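Local coordinates for alkaline phosphatase (Thermus thermophilus, PDB 7KWD), which probably removes phosphate groups from phosphorylated compounds, working as a homodimer with zinc and magnesium ions bound in each active site, at residues A[249-254]-A[298-303]; A[253-258]-A[263-268]. One frame throughout, in Å; residues are numbered along the deposited sequence.

Contact 1 (A[249-254]-A[298-303])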
loop_
_atom_site.group_PDB
_atom_site.type_symbol
_atom_site.label_atom_id
_atom_site.label_comp_id
_atom_site.label_asym_id
_atom_site.label_seq_id
_atom_site.Cartn_x
_atom_site.Cartn_y
_atom_site.Cartn_z
ATOM N N GLU A 249 17.579 -22.711 -0.374
ATOM C CA GLU A 249 18.198 -23.991 -0.727
ATOM C C GLU A 249 17.892 -24.371 -2.166
ATOM O O GLU A 249 18.726 -24.966 -2.856
ATOM C CB GLU A 249 17.719 -25.100 0.222
ATOM C CG GLU A 249 18.445 -25.090 1.582
ATOM C CD GLU A 249 17.828 -26.001 2.652
ATOM O OE1 GLU A 249 16.588 -26.206 2.694
ATOM O OE2 GLU A 249 18.610 -26.503 3.473
ATOM N N MET A 250 16.682 -24.072 -2.623
ATOM C CA MET A 250 16.323 -24.382 -4.005
ATOM C C MET A 250 17.084 -23.486 -4.975
ATOM O O MET A 250 17.638 -23.975 -5.964
ATOM C CB MET A 250 14.806 -24.242 -4.181
ATOM C CG MET A 250 14.023 -25.398 -3.545
ATOM S SD MET A 250 12.275 -25.452 -3.941
ATOM C CE MET A 250 11.506 -24.381 -2.908
ATOM N N VAL A 251 17.173 -22.179 -4.691
ATOM C CA VAL A 251 17.976 -21.308 -5.558
ATOM C C VAL A 251 19.449 -21.742 -5.579
ATOM O O VAL A 251 20.094 -21.741 -6.640
ATOM C CB VAL A 251 17.817 -19.840 -5.125
ATOM C CG1 VAL A 251 18.740 -18.970 -5.919
ATOM C CG2 VAL A 251 16.355 -19.368 -5.336
ATOM N N GLN A 252 20.015 -22.100 -4.415
ATOM C CA GLN A 252 21.428 -22.508 -4.389
ATOM C C GLN A 252 21.690 -23.663 -5.349
ATOM O O GLN A 252 22.772 -23.736 -5.947
ATOM C CB GLN A 252 21.851 -22.915 -2.975
ATOM C CG GLN A 252 21.852 -21.776 -1.999
ATOM C CD GLN A 252 22.217 -22.196 -0.578
ATOM O OE1 GLN A 252 21.480 -22.954 0.088
ATOM N NE2 GLN A 252 23.329 -21.649 -0.072
ATOM N N ALA A 253 20.706 -24.548 -5.534
ATOM C CA ALA A 253 20.877 -25.650 -6.474
ATOM C C ALA A 253 20.695 -25.198 -7.913
ATOM O O ALA A 253 21.368 -25.705 -8.816
ATOM C CB ALA A 253 19.887 -26.781 -6.151
ATOM N N ALA A 254 19.787 -24.256 -8.159
ATOM C CA ALA A 254 19.475 -23.906 -9.538
ATOM C C ALA A 254 20.514 -22.970 -10.135
ATOM O O ALA A 254 20.886 -23.108 -11.304
ATOM C CB ALA A 254 18.096 -23.254 -9.614
ATOM N N GLU A 298 19.764 -11.807 -1.004
ATOM C CA GLU A 298 21.174 -11.673 -0.716
ATOM C C GLU A 298 21.965 -12.574 -1.622
ATOM O O GLU A 298 22.983 -12.159 -2.177
ATOM C CB GLU A 298 21.417 -11.996 0.749
ATOM C CG GLU A 298 20.917 -10.857 1.622
ATOM C CD GLU A 298 21.223 -11.014 3.094
ATOM O OE1 GLU A 298 21.246 -12.168 3.572
ATOM O OE2 GLU A 298 21.401 -9.970 3.770
ATOM N N LEU A 299 21.458 -13.785 -1.851
ATOM C CA LEU A 299 22.086 -14.698 -2.790
ATOM C C LEU A 299 22.082 -14.145 -4.207
ATOM O O LEU A 299 23.086 -14.207 -4.923
ATOM C CB LEU A 299 21.356 -16.034 -2.753
ATOM C CG LEU A 299 22.291 -17.225 -2.786
ATOM C CD1 LEU A 299 23.168 -17.221 -1.535
ATOM C CD2 LEU A 299 21.421 -18.451 -2.873
ATOM N N LEU A 300 20.929 -13.633 -4.652
ATOM C CA LEU A 300 20.812 -13.197 -6.034
ATOM C C LEU A 300 21.646 -11.953 -6.288
ATOM O O LEU A 300 22.243 -11.821 -7.356
ATOM C CB LEU A 300 19.341 -12.945 -6.365
ATOM C CG LEU A 300 18.456 -14.189 -6.301
ATOM C CD1 LEU A 300 17.008 -13.845 -6.653
ATOM C CD2 LEU A 300 18.999 -15.324 -7.202
ATOM N N THR A 301 21.673 -11.007 -5.341
ATOM C CA THR A 301 22.462 -9.801 -5.575
ATOM C C THR A 301 23.953 -10.129 -5.567
ATOM O O THR A 301 24.717 -9.632 -6.401
ATOM C CB THR A 301 22.136 -8.713 -4.555
ATOM O OG1 THR A 301 22.337 -9.186 -3.223
ATOM C CG2 THR A 301 20.721 -8.252 -4.730
ATOM N N ALA A 302 24.377 -11.021 -4.682
ATOM C CA ALA A 302 25.785 -11.411 -4.688
ATOM C C ALA A 302 26.150 -12.075 -6.007
ATOM O O ALA A 302 27.230 -11.831 -6.546
ATOM C CB ALA A 302 26.084 -12.323 -3.501
ATOM N N PHE A 303 25.247 -12.885 -6.570
ATOM C CA PHE A 303 25.488 -13.415 -7.912
ATOM C C PHE A 303 25.599 -12.293 -8.956
ATOM O O PHE A 303 26.496 -12.307 -9.808
ATOM C CB PHE A 303 24.392 -14.397 -8.317
ATOM C CG PHE A 303 24.658 -15.066 -9.646
ATOM C CD1 PHE A 303 24.210 -14.490 -10.823
ATOM C CD2 PHE A 303 25.386 -16.239 -9.722
ATOM C CE1 PHE A 303 24.468 -15.075 -12.041
ATOM C CE2 PHE A 303 25.642 -16.835 -10.939
ATOM C CZ PHE A 303 25.190 -16.244 -12.107
#
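V251 turns its CG1 methyl opposite its own backbone N (chi1 174°), which carries it across to L299 and L300 on the second helix, while its other branch, CG2, turns beside that N. L300 answers from the second helix: its CG stands anti to its carbonyl carbon; CD1 continues the extended chain, and the other branch, CD2, turns to V251 CG1, 3.9 Å away. The two side chains cross at about a right angle, methyl against methyl. L299 CD2 comes to the same V251 CG1 at 4.1 Å, but here the side chains slide past each other in opposite directions. One valine methyl thus touches the CD2 branches of two successive leucines. L299 CD2 also reaches Q252, whose CG methylene it meets at 3.5 Å, the shortest approach of this contact. Q252 crosses it with the aliphatic part of its chain, and its amide lies further out on the exposed side of the interface. No hydrogen bond joins the segments, and the patch is small, 158 Å² over both sides. The axes of the two short segments come within 10.9 Å and run in the same general direction, 26° apart, so the helices touch only through side chains, and their backbones stay apart. Helix 247-259 and helix 283-306 lie as neighbours against the central strands of the alkaline phosphatase fold: M250, V251 and A254 pack on V139 of strand 135-140, while L300 and T301 rest on L312 of strand 310-325.

Contact 2 (A[253-258]-A[263-268])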
loop_
_atom_site.group_PDB
_atom_site.type_symbol
_atom_site.label_atom_id
_atom_site.label_comp_id
_atom_site.label_asym_id
_atom_site.label_seq_id
_atom_site.Cartn_x
_atom_site.Cartn_y
_atom_site.Cartn_z
ATOM N N ALA A 253 20.706 -24.548 -5.534
ATOM C CA ALA A 253 20.877 -25.650 -6.474
ATOM C C ALA A 253 20.695 -25.198 -7.913
ATOM O O ALA A 253 21.368 -25.705 -8.816
ATOM C CB ALA A 253 19.887 -26.781 -6.151
ATOM N N ALA A 254 19.787 -24.256 -8.159
ATOM C CA ALA A 254 19.475 -23.906 -9.538
ATOM C C ALA A 254 20.514 -22.970 -10.135
ATOM O O ALA A 254 20.886 -23.108 -11.304
ATOM C CB ALA A 254 18.096 -23.254 -9.614
ATOM N N LEU A 255 20.962 -22.004 -9.361
ATOM C CA LEU A 255 21.749 -20.914 -9.925
ATOM C C LEU A 255 23.032 -21.412 -10.556
ATOM O O LEU A 255 23.286 -21.091 -11.727
ATOM C CB LEU A 255 22.007 -19.894 -8.818
ATOM C CG LEU A 255 22.381 -18.465 -9.155
ATOM C CD1 LEU A 255 21.464 -17.822 -10.157
ATOM C CD2 LEU A 255 22.358 -17.704 -7.804
ATOM N N PRO A 256 23.865 -22.195 -9.879
ATOM C CA PRO A 256 25.084 -22.682 -10.538
ATOM C C PRO A 256 24.825 -23.515 -11.779
ATOM O O PRO A 256 25.643 -23.462 -12.704
ATOM C CB PRO A 256 25.786 -23.503 -9.446
ATOM C CG PRO A 256 24.757 -23.732 -8.360
ATOM C CD PRO A 256 23.711 -22.661 -8.486
ATOM N N ARG A 257 23.718 -24.272 -11.849
ATOM C CA ARG A 257 23.439 -25.052 -13.052
ATOM C C ARG A 257 23.095 -24.144 -14.220
ATOM O O ARG A 257 23.594 -24.325 -15.332
ATOM C CB ARG A 257 22.284 -26.014 -12.803
ATOM C CG ARG A 257 22.619 -27.078 -11.778
ATOM C CD ARG A 257 21.393 -27.920 -11.401
ATOM N NE ARG A 257 21.776 -29.221 -10.849
ATOM C CZ ARG A 257 22.124 -29.430 -9.582
ATOM N NH1 ARG A 257 22.157 -28.442 -8.701
ATOM N NH2 ARG A 257 22.459 -30.646 -9.192
ATOM N N LEU A 258 22.242 -23.160 -13.989
ATOM C CA LEU A 258 21.885 -22.250 -15.071
ATOM C C LEU A 258 23.094 -21.440 -15.496
ATOM O O LEU A 258 23.316 -21.228 -16.692
ATOM C CB LEU A 258 20.726 -21.354 -14.622
ATOM C CG LEU A 258 19.485 -22.131 -14.180
ATOM C CD1 LEU A 258 18.450 -21.255 -13.502
ATOM C CD2 LEU A 258 18.898 -22.784 -15.431
ATOM N N GLY A 263 25.157 -20.486 -23.536
ATOM C CA GLY A 263 24.253 -19.487 -24.093
ATOM C C GLY A 263 23.604 -18.531 -23.106
ATOM O O GLY A 263 22.819 -17.679 -23.530
ATOM N N GLY A 264 23.922 -18.607 -21.826
ATOM C CA GLY A 264 23.268 -17.739 -20.869
ATOM C C GLY A 264 21.963 -18.350 -20.398
ATOM O O GLY A 264 21.554 -19.438 -20.831
ATOM N N PHE A 265 21.291 -17.637 -19.489
ATOM C CA PHE A 265 20.116 -18.226 -18.857
ATOM C C PHE A 265 19.105 -17.195 -18.395
ATOM O O PHE A 265 19.414 -16.012 -18.229
ATOM C CB PHE A 265 20.541 -19.078 -17.644
ATOM C CG PHE A 265 20.957 -18.257 -16.439
ATOM C CD1 PHE A 265 22.300 -17.955 -16.233
ATOM C CD2 PHE A 265 20.004 -17.824 -15.497
ATOM C CE1 PHE A 265 22.693 -17.197 -15.126
ATOM C CE2 PHE A 265 20.386 -17.082 -14.392
ATOM C CZ PHE A 265 21.750 -16.780 -14.200
ATOM N N VAL A 266 17.887 -17.683 -18.173
ATOM C CA VAL A 266 16.814 -16.941 -17.521
ATOM C C VAL A 266 16.293 -17.792 -16.364
ATOM O O VAL A 266 16.211 -19.019 -16.469
ATOM C CB VAL A 266 15.679 -16.581 -18.502
ATOM C CG1 VAL A 266 16.228 -15.690 -19.627
ATOM C CG2 VAL A 266 15.008 -17.829 -19.072
ATOM N N LEU A 267 15.956 -17.136 -15.268
ATOM C CA LEU A 267 15.509 -17.793 -14.058
ATOM C C LEU A 267 14.356 -16.990 -13.499
ATOM O O LEU A 267 14.436 -15.763 -13.406
ATOM C CB LEU A 267 16.647 -17.878 -13.040
ATOM C CG LEU A 267 16.339 -18.180 -11.584
ATOM C CD1 LEU A 267 15.707 -19.574 -11.546
ATOM C CD2 LEU A 267 17.619 -18.118 -10.723
ATOM N N GLN A 268 13.277 -17.669 -13.148
ATOM C CA GLN A 268 12.254 -17.090 -12.300
ATOM C C GLN A 268 12.388 -17.721 -10.918
ATOM O O GLN A 268 12.450 -18.952 -10.788
ATOM C CB GLN A 268 10.847 -17.322 -12.847
ATOM C CG GLN A 268 9.780 -16.565 -12.026
ATOM C CD GLN A 268 8.347 -17.019 -12.272
ATOM O OE1 GLN A 268 7.793 -17.803 -11.511
ATOM N NE2 GLN A 268 7.722 -16.477 -13.314
#
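L258 and F265 bring the two backbones closest, their CA atoms 5.8 Å apart, as helix 253-258 runs almost antiparallel to strand 265-268 at 166°, with the axes 9.4 Å from each other. F265 holds its CG between its backbone N and carbonyl carbon (chi1 74°), and from there the ring presents one face to L258. CB of that leucine sits over the face in a CH-pi contact, 4.0 Å from the F265 ring centroid and offset toward the rim. The main chain of the helix takes part as well: L258 O lies 3.5 Å from CD1 of F265. L255 CD1 comes to the same ring obliquely, 4.2 Å from F265 CZ. Replacing F265 by an alanine removes the ring, and the L258 CB and L255 methyl that pack on it would probably be left facing a gap. This is a helix packed on the strand that follows it in the alpha/beta core of the alkaline phosphatase fold, where strand 265-271 pairs in parallel with strands 40-46 and 135-140. Two strand positions beyond F265, L267 points to the helix again and divides its branches: its CD1 meets L258 CD1 at 3.8 Å, and its CD2 meets L255 CD1 at 3.9 Å, both pairs of side chains crossing at about a right angle. The first bond of V266 points away from the helix, and its side chain packs on F126 and A129 of helix 125-131. Within the helix, R257 NH1 bonds to A253 O at 2.9 Å, the oxygen at the edge of the guanidinium, while R257 NE reaches A219 O.

In the fold
From the N terminus, strands 40-46 and 135-140 come first, laying down the surface that helix 247-259 later covers. Contact 2 closes a short loop at once: the chain leaves that helix, turns within a few residues and returns as strand 265-271 between those two earlier strands. It then passes through E270, a magnesium ligand, and helix 273-280 before contact 1 closes the wider loop, bringing helix 283-306 back beside helix 247-259. The smaller loop lies within the larger, and both start from the same helix, sharing A253 and A254. Their centres are 10 Å apart, and F303 bridges them by packing on L255 and F265, so both join into one packed patch between the two helices and strand 265-271.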